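Local coordinates for Rab5 protein, putative (Plasmodium falciparum, PDB 3CLV) that is probably a Rab5-like small G protein of the Ras superfamily, a P-loop nucleotide-binding fold, with guanosine-5'-diphosphate bound, at residues F124-S129 with L152-I157. Residues are numbered along the deposited sequence; the frame is centred on the assembly and turned at random.
Sequences FDISNS and LVANKI. With GDP (guanosine-5'-diphosphate), chain D.
F124 lies across its parallel neighbour strand, A154 CA over one ring face in a CH-pi contact, 4.0 Å from the ring centroid. With chi1 at 73°, CG sits between backbone N and carbonyl carbon, which folds the ring back over A154; CZ reaches A154 CB at 3.5 Å and CD1 meets L152 CD1. The backbones beneath pair in parallel: F124 N donates to V153 O, N155 N to F124 O, and I126 N to N155 O at 3.1 Å. I126 continues the apolar side: CG2 packs on A154 CB at 3.6 Å and faces I157 CG2, CG1 lies against N155 O and K156 O, and CD1 nears K156 O at 3.4 Å.

A Ras-like fold builds its nucleotide site at the C-terminal ends of the parallel strands, here with the guanine-specificity motif NKxD, completed by D158, which is hydrogen-bonded to GDP. K156, extended beyond CG, runs between the D125 carboxylate and the guanine. Its NZ binds GDP O4' at 3.0 Å and S17 O, with a weak salt bridge to D125 OD2 (3.4 Å). S127 N, in an Asx turn, and S127 OG grip D125 OD1. N155 OD1 is hydrogen-bonded to T183 OG1 and A185 N, and ND2 to V18 O, leaving ND2 close to GDP N7, at 3.3 Å.

In this beta-alpha-beta unit, helix 129-145 links the strands and touches F124 and L152, while strand 179-183 flanks 149-155 on its other side.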
loop_
_atom_site.group_PDB
_atom_site.type_symbol
_atom_site.label_atom_id
_atom_site.label_comp_id
_atom_site.label_asym_id
_atom_site.label_seq_id
_atom_site.Cartn_x
_atom_site.Cartn_y
_atom_site.Cartn_z
ATOM N N PHE A 124 8.252 8.447 -18.921
ATOM C CA PHE A 124 9.196 7.953 -19.922
ATOM C C PHE A 124 10.196 9.065 -20.246
ATOM O O PHE A 124 10.043 10.213 -19.800
ATOM C CB PHE A 124 8.465 7.402 -21.166
ATOM C CG PHE A 124 7.845 8.480 -22.046
ATOM C CD1 PHE A 124 6.574 8.982 -21.763
ATOM C CD2 PHE A 124 8.532 8.975 -23.150
ATOM C CE1 PHE A 124 6.001 9.984 -22.545
ATOM C CE2 PHE A 124 7.971 9.991 -23.949
ATOM C CZ PHE A 124 6.699 10.488 -23.644
ATOM N N ASP A 125 11.232 8.693 -20.994
ATOM C CA ASP A 125 12.334 9.580 -21.362
ATOM C C ASP A 125 12.144 9.855 -22.856
ATOM O O ASP A 125 12.110 8.926 -23.672
ATOM C CB ASP A 125 13.660 8.843 -21.051
ATOM C CG ASP A 125 14.909 9.560 -21.564
ATOM O OD1 ASP A 125 14.823 10.630 -22.220
ATOM O OD2 ASP A 125 16.007 8.996 -21.314
ATOM N N ILE A 126 11.996 11.128 -23.201
ATOM C CA ILE A 126 11.745 11.531 -24.595
ATOM C C ILE A 126 12.866 11.122 -25.566
ATOM O O ILE A 126 12.636 11.024 -26.779
ATOM C CB ILE A 126 11.378 13.041 -24.747
ATOM C CG1 ILE A 126 12.436 13.964 -24.133
ATOM C CG2 ILE A 126 10.008 13.331 -24.140
ATOM C CD1 ILE A 126 13.565 14.348 -25.096
ATOM N N SER A 127 14.059 10.871 -25.017
ATOM C CA SER A 127 15.246 10.523 -25.809
ATOM C C SER A 127 15.437 9.020 -25.984
ATOM O O SER A 127 16.378 8.568 -26.645
ATOM C CB SER A 127 16.502 11.147 -25.194
ATOM O OG SER A 127 16.827 10.558 -23.938
ATOM N N ASN A 128 14.543 8.245 -25.389
ATOM C CA ASN A 128 14.630 6.808 -25.445
ATOM C C ASN A 128 13.237 6.201 -25.690
ATOM O O ASN A 128 12.434 6.068 -24.756
ATOM C CB ASN A 128 15.257 6.276 -24.148
ATOM C CG ASN A 128 15.558 4.799 -24.209
ATOM O OD1 ASN A 128 15.126 4.102 -25.125
ATOM N ND2 ASN A 128 16.292 4.303 -23.222
ATOM N N SER A 129 12.964 5.828 -26.944
ATOM C CA SER A 129 11.622 5.377 -27.328
ATOM C C SER A 129 11.203 4.076 -26.650
ATOM O O SER A 129 10.021 3.884 -26.372
ATOM C CB SER A 129 11.446 5.306 -28.867
ATOM O OG SER A 129 12.219 4.260 -29.435
ATOM N N LEU A 152 0.638 10.669 -17.796
ATOM C CA LEU A 152 1.766 10.195 -18.574
ATOM C C LEU A 152 2.751 11.348 -18.614
ATOM O O LEU A 152 2.381 12.476 -18.958
ATOM C CB LEU A 152 1.317 9.768 -19.974
ATOM C CG LEU A 152 2.399 9.334 -20.958
ATOM C CD1 LEU A 152 3.037 8.010 -20.485
ATOM C CD2 LEU A 152 1.784 9.160 -22.356
ATOM N N VAL A 153 3.996 11.077 -18.218
ATOM C CA VAL A 153 4.990 12.151 -18.077
ATOM C C VAL A 153 6.120 11.945 -19.079
ATOM O O VAL A 153 6.790 10.901 -19.083
ATOM C CB VAL A 153 5.563 12.272 -16.623
ATOM C CG1 VAL A 153 6.722 13.312 -16.542
ATOM C CG2 VAL A 153 4.467 12.619 -15.623
ATOM N N ALA A 154 6.307 12.947 -19.941
ATOM C CA ALA A 154 7.411 12.967 -20.896
ATOM C C ALA A 154 8.567 13.724 -20.257
ATOM O O ALA A 154 8.620 14.960 -20.313
ATOM C CB ALA A 154 6.977 13.630 -22.208
ATOM N N ASN A 155 9.474 12.992 -19.610
ATOM C CA ASN A 155 10.596 13.625 -18.928
ATOM C C ASN A 155 11.839 13.809 -19.833
ATOM O O ASN A 155 11.989 13.126 -20.851
ATOM C CB ASN A 155 10.946 12.869 -17.632
ATOM C CG ASN A 155 11.878 13.662 -16.709
ATOM O OD1 ASN A 155 11.645 14.835 -16.417
ATOM N ND2 ASN A 155 12.908 12.985 -16.193
ATOM N N LYS A 156 12.706 14.743 -19.433
ATOM C CA LYS A 156 14.001 15.029 -20.099
ATOM C C LYS A 156 13.875 15.898 -21.351
ATOM O O LYS A 156 14.725 15.834 -22.251
ATOM C CB LYS A 156 14.798 13.757 -20.391
ATOM C CG LYS A 156 14.961 12.832 -19.160
ATOM C CD LYS A 156 16.229 12.013 -19.325
ATOM C CE LYS A 156 16.238 10.787 -18.421
ATOM N NZ LYS A 156 17.553 10.062 -18.471
ATOM N N ILE A 157 12.825 16.711 -21.398
ATOM C CA ILE A 157 12.585 17.575 -22.560
ATOM C C ILE A 157 13.710 18.589 -22.787
ATOM O O ILE A 157 13.833 19.131 -23.890
ATOM C CB ILE A 157 11.212 18.292 -22.507
ATOM C CG1 ILE A 157 11.156 19.268 -21.319
ATOM C CG2 ILE A 157 10.075 17.250 -22.547
ATOM C CD1 ILE A 157 9.957 20.166 -21.288
HETATM P PB GDP D . 15.048 6.575 -12.353
HETATM O O1B GDP D . 14.763 6.841 -10.910
HETATM O O2B GDP D . 15.790 5.269 -12.526
HETATM O O3B GDP D . 13.802 6.535 -13.201
HETATM O O3A GDP D . 15.947 7.764 -12.993
HETATM P PA GDP D . 16.988 8.713 -12.184
HETATM O O1A GDP D . 17.987 7.866 -11.414
HETATM O O2A GDP D . 16.316 9.780 -11.377
HETATM O "O5'" GDP D . 17.767 9.404 -13.410
HETATM C "C5'" GDP D . 18.544 8.647 -14.346
HETATM C "C4'" GDP D . 19.545 9.600 -15.010
HETATM O "O4'" GDP D . 18.858 10.556 -15.822
HETATM C "C3'" GDP D . 20.406 10.411 -14.045
HETATM O "O3'" GDP D . 21.687 10.510 -14.678
HETATM C "C2'" GDP D . 19.755 11.795 -14.007
HETATM O "O2'" GDP D . 20.661 12.870 -13.722
HETATM C "C1'" GDP D . 19.218 11.888 -15.428
HETATM N N9 GDP D . 17.999 12.699 -15.506
HETATM C C8 GDP D . 16.878 12.535 -14.770
HETATM N N7 GDP D . 15.956 13.454 -15.116
HETATM C C5 GDP D . 16.491 14.208 -16.103
HETATM C C6 GDP D . 16.050 15.356 -16.931
HETATM O O6 GDP D . 14.903 15.839 -16.772
HETATM N N1 GDP D . 16.920 15.844 -17.855
HETATM C C2 GDP D . 18.160 15.328 -18.055
HETATM N N2 GDP D . 18.954 15.878 -19.009
HETATM N N3 GDP D . 18.644 14.280 -17.315
HETATM C C4 GDP D . 17.850 13.699 -16.357
#